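Local coordinates for protein thermoresistant glucokinase (Janibacter sp. HTCC2649, PDB 4EUN) that probably phosphorylates gluconate with ATP to give 6-phosphogluconate, as expected of a thermoresistant gluconokinase-type sugar kinase of the P-loop fold, at residues His47-Glu52 and Glu185-Trp190; Gly133-Ile138 and Ser157-Leu162; Gly41-Ala46 and Leu55-Ala60. All coordinates share one frame; numbering follows the deposited sequence.

Interaction 1: His47-Glu52 and Glu185-Trp190; sequences HGVADE and ERALTW
V49 of the helix 42-53 meets A187 and L188 of the helix 180-191. Both helices lie on one face of the parallel beta-sheet, in the three-layer alpha/beta fold of P-loop kinases. The short segments cross at -51°, with their axes 9.8 Å apart. The backbones come nearest at V49 and L188.

V49 uses its two methyls on two different partners. CG1 stands anti to the backbone N (chi1 171°) and reaches CD2 of L188 at 4.0 Å. CG2 lies beside the backbone N and meets the CB of A187, also at 4.0 Å. V49 and L188 do not meet head-on. The two side chains lie alongside, pointing opposite ways.

L188 covers the most surface here, and its CA-CB bond points to the helix 42-53. Its fork straddles two residues of that helix. CD2 goes to V49, where it also lies 4.1 Å from the carbonyl O of V49. CD1 goes to E52 and touches its CB at 4.0 Å and its CG slightly farther off. The E52 and L188 side chains cross at about a right angle.

E52 gives its CB and CG to this contact. Its chain bends at chi2, and the carboxylate turns off toward the second subunit. There OE1 accepts a hydrogen bond from the backbone N of E146 of the second subunit.

On the sheet side, V49 touches I105 and A187 touches L129. On the far side of the helix 180-191, T189 folds back on its own turn. Its OG1 donates to the carbonyl O of E185 at 3.0 Å, tilted 33° from the carbonyl plane, while T189 N reaches the same oxygen from the opposite face.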
# COMPACT_ATOMS: atom_id res chain seq x y z
N HIS A 47 3.35 -6.62 -3.17
CA HIS A 47 4.28 -6.56 -2.05
C HIS A 47 5.41 -7.56 -2.26
O HIS A 47 6.58 -7.24 -2.02
CB HIS A 47 3.54 -6.86 -0.74
CG HIS A 47 4.38 -6.71 0.48
ND1 HIS A 47 4.10 -7.38 1.66
CD2 HIS A 47 5.49 -5.97 0.73
CE1 HIS A 47 5.00 -7.06 2.57
NE2 HIS A 47 5.85 -6.21 2.03
N GLY A 48 5.07 -8.76 -2.71
CA GLY A 48 6.08 -9.77 -2.98
C GLY A 48 7.05 -9.37 -4.08
O GLY A 48 8.25 -9.63 -3.99
N VAL A 49 6.52 -8.75 -5.13
CA VAL A 49 7.36 -8.25 -6.22
C VAL A 49 8.24 -7.10 -5.73
O VAL A 49 9.44 -7.05 -6.03
CB VAL A 49 6.52 -7.82 -7.45
CG1 VAL A 49 7.38 -7.11 -8.47
CG2 VAL A 49 5.86 -9.04 -8.09
N ALA A 50 7.66 -6.18 -4.97
CA ALA A 50 8.38 -5.02 -4.47
C ALA A 50 9.57 -5.43 -3.61
O ALA A 50 10.66 -4.85 -3.72
CB ALA A 50 7.45 -4.11 -3.67
N ASP A 51 9.36 -6.43 -2.76
CA ASP A 51 10.38 -6.84 -1.78
C ASP A 51 11.63 -7.44 -2.42
O ASP A 51 12.69 -7.47 -1.80
CB ASP A 51 9.77 -7.81 -0.76
CG ASP A 51 9.51 -7.15 0.58
OD1 ASP A 51 9.07 -5.98 0.60
OD2 ASP A 51 9.77 -7.78 1.63
N GLU A 52 11.50 -7.90 -3.66
CA GLU A 52 12.63 -8.53 -4.35
C GLU A 52 13.27 -7.65 -5.41
O GLU A 52 14.31 -8.00 -5.96
CB GLU A 52 12.19 -9.87 -4.96
CG GLU A 52 11.84 -10.95 -3.94
CD GLU A 52 12.97 -11.23 -2.95
OE1 GLU A 52 14.16 -11.03 -3.29
OE2 GLU A 52 12.67 -11.66 -1.81
N GLU A 185 6.90 -15.44 -8.30
CA GLU A 185 8.03 -15.94 -9.07
C GLU A 185 7.76 -15.80 -10.56
O GLU A 185 8.65 -15.41 -11.32
CB GLU A 185 8.31 -17.40 -8.72
CG GLU A 185 9.47 -17.60 -7.77
CD GLU A 185 10.83 -17.45 -8.44
OE1 GLU A 185 11.36 -18.46 -8.95
OE2 GLU A 185 11.37 -16.32 -8.46
N ARG A 186 6.54 -16.11 -10.96
CA ARG A 186 6.12 -15.99 -12.35
C ARG A 186 6.21 -14.54 -12.82
O ARG A 186 6.76 -14.26 -13.89
CB ARG A 186 4.69 -16.52 -12.51
CG ARG A 186 4.12 -16.43 -13.91
CD ARG A 186 2.79 -17.17 -13.99
NE ARG A 186 1.90 -16.61 -15.01
CZ ARG A 186 2.02 -16.84 -16.32
NH1 ARG A 186 2.98 -17.63 -16.77
NH2 ARG A 186 1.17 -16.28 -17.17
N ALA A 187 5.69 -13.63 -12.01
CA ALA A 187 5.76 -12.19 -12.29
C ALA A 187 7.20 -11.70 -12.39
O ALA A 187 7.54 -10.95 -13.31
CB ALA A 187 5.02 -11.40 -11.20
N LEU A 188 8.03 -12.09 -11.43
CA LEU A 188 9.42 -11.66 -11.37
C LEU A 188 10.21 -12.14 -12.60
O LEU A 188 11.03 -11.40 -13.14
CB LEU A 188 10.09 -12.16 -10.09
CG LEU A 188 9.70 -11.47 -8.78
CD1 LEU A 188 10.26 -12.19 -7.57
CD2 LEU A 188 10.17 -10.02 -8.80
N THR A 189 9.94 -13.37 -13.02
CA THR A 189 10.60 -13.92 -14.20
C THR A 189 10.21 -13.12 -15.43
O THR A 189 11.05 -12.76 -16.25
CB THR A 189 10.23 -15.41 -14.42
OG1 THR A 189 10.72 -16.19 -13.32
CG2 THR A 189 10.86 -15.93 -15.70
N TRP A 190 8.92 -12.82 -15.55
CA TRP A 190 8.44 -12.07 -16.70
C TRP A 190 8.92 -10.61 -16.71
O TRP A 190 9.40 -10.12 -17.73
CB TRP A 190 6.91 -12.13 -16.79
CG TRP A 190 6.41 -11.38 -17.95
CD1 TRP A 190 6.51 -11.74 -19.27
CD2 TRP A 190 5.76 -10.11 -17.93
NE1 TRP A 190 5.95 -10.77 -20.06
CE2 TRP A 190 5.47 -9.76 -19.26
CE3 TRP A 190 5.38 -9.23 -16.91
CZ2 TRP A 190 4.83 -8.57 -19.60
CZ3 TRP A 190 4.74 -8.06 -17.24
CH2 TRP A 190 4.47 -7.73 -18.58

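Interaction 2: Gly133-Ile138 and Ser157-Leu162; sequences GPAEVI and SQLATL
L159 of the helix 155-161 projects onto A135 and I138 at the start of the helix 135-142. This is a small apolar contact between two helices of the P-loop kinase fold. The helix 135-142 follows the strand 127-132 after G133 and P134, and P134 is its N-cap residue.

The CB of L159 points to the other helix. From there CG lies beside the backbone N and anti to the carbonyl carbon (chi1 -65°), which directs the fork at the helix 135-142. At the fork the two methyls part. CD1 goes to the CB of A135 at 3.6 Å, a close methyl-to-methyl contact. CD2 goes to the CD1 of I138, more loosely, at 4.3 Å. A135 and I138 are three residues apart, so they lie on the same side of their helix and both turn their CB toward L159. I138 is buried, and its side chain also touches D132 at the end of the strand 127-132.

The helix of L159 is held elsewhere by Q158, whose OE1 accepts a hydrogen bond from A110 N. One turn is also tied by a side chain: T161 OG1 donates to the carbonyl O of S157 at 2.9 Å.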
# COMPACT_ATOMS: atom_id res chain seq x y z
N GLY A 133 -9.35 -14.72 -11.93
CA GLY A 133 -9.78 -16.10 -11.86
C GLY A 133 -11.28 -16.16 -11.89
O GLY A 133 -11.95 -15.14 -12.07
N PRO A 134 -11.84 -17.37 -11.74
CA PRO A 134 -13.29 -17.52 -11.78
C PRO A 134 -13.97 -16.73 -10.66
O PRO A 134 -13.48 -16.71 -9.53
CB PRO A 134 -13.49 -19.02 -11.54
CG PRO A 134 -12.20 -19.65 -11.95
CD PRO A 134 -11.15 -18.65 -11.54
N ALA A 135 -15.09 -16.10 -10.97
CA ALA A 135 -15.85 -15.35 -9.97
C ALA A 135 -16.13 -16.14 -8.69
O ALA A 135 -16.09 -15.58 -7.59
CB ALA A 135 -17.16 -14.83 -10.57
N GLU A 136 -16.42 -17.43 -8.83
CA GLU A 136 -16.77 -18.25 -7.67
C GLU A 136 -15.60 -18.39 -6.69
O GLU A 136 -15.80 -18.48 -5.48
CB GLU A 136 -17.29 -19.62 -8.10
CG GLU A 136 -17.78 -20.50 -6.95
CD GLU A 136 -18.90 -19.85 -6.14
OE1 GLU A 136 -19.02 -20.17 -4.94
OE2 GLU A 136 -19.66 -19.04 -6.71
N VAL A 137 -14.38 -18.41 -7.22
CA VAL A 137 -13.18 -18.51 -6.38
C VAL A 137 -12.95 -17.19 -5.67
O VAL A 137 -12.58 -17.16 -4.49
CB VAL A 137 -11.93 -18.88 -7.19
CG1 VAL A 137 -10.68 -18.90 -6.29
CG2 VAL A 137 -12.12 -20.24 -7.85
N ILE A 138 -13.16 -16.09 -6.39
CA ILE A 138 -13.03 -14.76 -5.80
C ILE A 138 -14.03 -14.59 -4.66
O ILE A 138 -13.67 -14.14 -3.57
CB ILE A 138 -13.22 -13.64 -6.85
CG1 ILE A 138 -12.12 -13.75 -7.91
CG2 ILE A 138 -13.18 -12.26 -6.19
CD1 ILE A 138 -12.33 -12.89 -9.14
N SER A 157 -20.07 -5.83 -11.23
CA SER A 157 -19.72 -4.65 -12.03
C SER A 157 -18.22 -4.55 -12.29
O SER A 157 -17.80 -4.11 -13.36
CB SER A 157 -20.23 -3.36 -11.37
OG SER A 157 -19.56 -3.10 -10.15
N GLN A 158 -17.42 -4.96 -11.32
CA GLN A 158 -15.97 -4.95 -11.49
C GLN A 158 -15.53 -5.95 -12.55
O GLN A 158 -14.67 -5.65 -13.38
CB GLN A 158 -15.28 -5.22 -10.15
CG GLN A 158 -15.24 -4.01 -9.23
CD GLN A 158 -14.02 -3.15 -9.50
OE1 GLN A 158 -12.89 -3.60 -9.32
NE2 GLN A 158 -14.24 -1.93 -9.99
N LEU A 159 -16.14 -7.13 -12.55
CA LEU A 159 -15.77 -8.15 -13.52
C LEU A 159 -16.19 -7.72 -14.93
O LEU A 159 -15.57 -8.11 -15.91
CB LEU A 159 -16.38 -9.50 -13.16
CG LEU A 159 -15.86 -10.10 -11.86
CD1 LEU A 159 -16.66 -11.34 -11.50
CD2 LEU A 159 -14.39 -10.46 -11.99
N ALA A 160 -17.22 -6.88 -15.01
CA ALA A 160 -17.62 -6.30 -16.29
C ALA A 160 -16.66 -5.21 -16.77
O ALA A 160 -16.50 -5.00 -17.97
CB ALA A 160 -19.04 -5.76 -16.20
N THR A 161 -16.01 -4.52 -15.82
CA THR A 161 -15.11 -3.40 -16.13
C THR A 161 -13.71 -3.88 -16.52
O THR A 161 -13.00 -3.22 -17.28
CB THR A 161 -15.01 -2.45 -14.90
OG1 THR A 161 -16.31 -1.90 -14.62
CG2 THR A 161 -14.01 -1.32 -15.13
N LEU A 162 -13.33 -5.04 -16.00
CA LEU A 162 -12.00 -5.61 -16.21
C LEU A 162 -11.86 -6.17 -17.62
O LEU A 162 -12.25 -7.32 -17.88
CB LEU A 162 -11.76 -6.69 -15.15
CG LEU A 162 -10.34 -7.22 -14.98
CD1 LEU A 162 -9.40 -6.08 -15.03
CD2 LEU A 162 -10.17 -7.94 -13.66

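Interaction 3: Gly41-Ala46 and Leu55-Ala60; sequences GKTTIA and LEFAEA. With SO4 (sulfate ion), chain B.
F57 of the strand 56-59 packs against T43 and A46 of the helix 42-53. The helix and strand run nearly antiparallel (169°). The helix starts at what is probably the Walker A P-loop, which holds a sulfate ion.

L55 leads into the strand and packs on V32 of the strand 31-35. E56 has its salt bridge elsewhere, with R97. F57 turns its CB to the helix, with CG anti to the backbone N (chi1 167°). This sets the ring obliquely against two methyls: CE1 is 3.8 Å from the CB of A46, and CZ is 4.0 Å from CG2 of T43. A58 is hydrogen-bonded through its backbone to I105 and T107 of the next strand.

In the conformer described, one of two modelled, E59 OE1 accepts from a water at 2.7 Å. It also bonds T107 OG1. The water donates to O3 of the sulfate and is bonded to T43 OG1. The sulfate is probably from the crystallisation liquor, but it sits where such loops usually hold a nucleotide phosphate. The backbone N atoms of G39, G41 and T43 bond it at the start of the helix, and K42 N does so weakly. A60 O accepts a hydrogen bond from W86 NE1. The K42 chain bends at chi3 and chi4 and curls round sulfate O1. Its NZ bonds G36 O and grips sulfate O1 at 2.7 Å.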
# COMPACT_ATOMS: atom_id res chain seq x y z
N GLY A 41 -6.14 -10.62 -4.32
CA GLY A 41 -4.83 -10.85 -3.72
C GLY A 41 -3.74 -9.95 -4.28
O GLY A 41 -2.56 -10.30 -4.24
N LYS A 42 -4.15 -8.80 -4.81
CA LYS A 42 -3.22 -7.90 -5.50
C LYS A 42 -2.13 -7.36 -4.59
O LYS A 42 -0.98 -7.20 -5.01
CB LYS A 42 -3.96 -6.71 -6.10
CG LYS A 42 -4.92 -7.04 -7.21
CD LYS A 42 -5.46 -5.74 -7.77
CE LYS A 42 -6.12 -4.89 -6.70
NZ LYS A 42 -7.44 -5.45 -6.31
N THR A 43 -2.51 -7.04 -3.36
CA THR A 43 -1.55 -6.48 -2.41
C THR A 43 -0.43 -7.47 -2.12
O THR A 43 0.75 -7.10 -2.13
CB THR A 43 -2.24 -6.03 -1.11
OG1 THR A 43 -3.20 -5.01 -1.42
CG2 THR A 43 -1.22 -5.48 -0.13
N THR A 44 -0.78 -8.73 -1.90
CA THR A 44 0.21 -9.78 -1.66
C THR A 44 1.20 -9.93 -2.82
O THR A 44 2.41 -10.01 -2.61
CB THR A 44 -0.47 -11.13 -1.34
OG1 THR A 44 -1.20 -11.02 -0.11
CG2 THR A 44 0.56 -12.23 -1.20
N ILE A 45 0.69 -9.96 -4.04
CA ILE A 45 1.53 -10.06 -5.23
C ILE A 45 2.43 -8.83 -5.39
O ILE A 45 3.64 -8.95 -5.59
CB ILE A 45 0.69 -10.27 -6.52
CG1 ILE A 45 -0.22 -11.49 -6.38
CG2 ILE A 45 1.60 -10.40 -7.73
CD1 ILE A 45 0.52 -12.78 -6.05
N ALA A 46 1.84 -7.63 -5.30
CA ALA A 46 2.60 -6.40 -5.46
C ALA A 46 3.70 -6.27 -4.41
O ALA A 46 4.82 -5.85 -4.71
CB ALA A 46 1.68 -5.19 -5.41
N LEU A 55 11.15 -1.95 -6.08
CA LEU A 55 10.11 -1.07 -6.61
C LEU A 55 9.32 -0.44 -5.47
O LEU A 55 9.07 -1.10 -4.45
CB LEU A 55 9.17 -1.86 -7.53
CG LEU A 55 9.49 -1.94 -9.02
CD1 LEU A 55 10.94 -2.23 -9.30
CD2 LEU A 55 8.61 -3.01 -9.66
N GLU A 56 8.92 0.82 -5.61
CA GLU A 56 8.13 1.47 -4.56
C GLU A 56 6.68 1.04 -4.69
O GLU A 56 6.07 1.25 -5.72
CB GLU A 56 8.16 2.99 -4.68
CG GLU A 56 7.28 3.64 -3.61
CD GLU A 56 7.25 5.15 -3.65
OE1 GLU A 56 7.95 5.75 -4.50
OE2 GLU A 56 6.53 5.74 -2.82
N PHE A 57 6.13 0.49 -3.61
CA PHE A 57 4.75 0.01 -3.62
C PHE A 57 3.79 1.13 -3.23
O PHE A 57 4.03 1.86 -2.27
CB PHE A 57 4.62 -1.17 -2.65
CG PHE A 57 3.20 -1.55 -2.34
CD1 PHE A 57 2.33 -1.97 -3.34
CD2 PHE A 57 2.74 -1.50 -1.03
CE1 PHE A 57 1.04 -2.32 -3.03
CE2 PHE A 57 1.45 -1.86 -0.72
CZ PHE A 57 0.59 -2.27 -1.73
N ALA A 58 2.69 1.24 -3.97
CA ALA A 58 1.60 2.13 -3.57
C ALA A 58 0.26 1.49 -3.89
O ALA A 58 0.14 0.72 -4.83
CB ALA A 58 1.71 3.47 -4.26
N GLU A 59 -0.74 1.85 -3.10
CA GLU A 59 -2.09 1.36 -3.27
C GLU A 59 -2.88 2.44 -4.00
O GLU A 59 -3.04 3.54 -3.49
CB GLU A 59 -2.69 1.11 -1.89
CG GLU A 59 -3.35 -0.23 -1.76
CD GLU A 59 -4.61 -0.31 -2.59
OE1 GLU A 59 -4.87 -1.38 -3.17
OE2 GLU A 59 -5.33 0.71 -2.65
N ALA A 60 -3.37 2.12 -5.21
CA ALA A 60 -4.01 3.14 -6.04
C ALA A 60 -5.29 3.74 -5.46
O ALA A 60 -5.60 4.89 -5.74
CB ALA A 60 -4.28 2.61 -7.46
S SO4 B . -6.78 -7.34 -2.88
O1 SO4 B . -6.97 -7.26 -4.32
O2 SO4 B . -7.91 -6.69 -2.23
O3 SO4 B . -5.54 -6.66 -2.51
O4 SO4 B . -6.70 -8.72 -2.44
O HOH W 1 -5.20 -4.07 -3.54

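From the N terminus, the strand 31-35 leads through the P-loop into the helix 42-53. Interaction 3 closes first, a short loop in which the chain turns back from this helix into the strand 56-59, outermost in this chain's sheet. Interaction 1 starts on the same helix and closes last, at the helix 180-191. The segments of interactions 1 and 3 alternate, so the two cross; they touch where A50 CB packs on L55 O. Interaction 2 is nested inside the long loop of interaction 1 and follows interaction 3 in series. It joins the helix 135-142, after the strand 127-132, to the helix 155-161. Interactions 1 and 3 also both touch the second subunit.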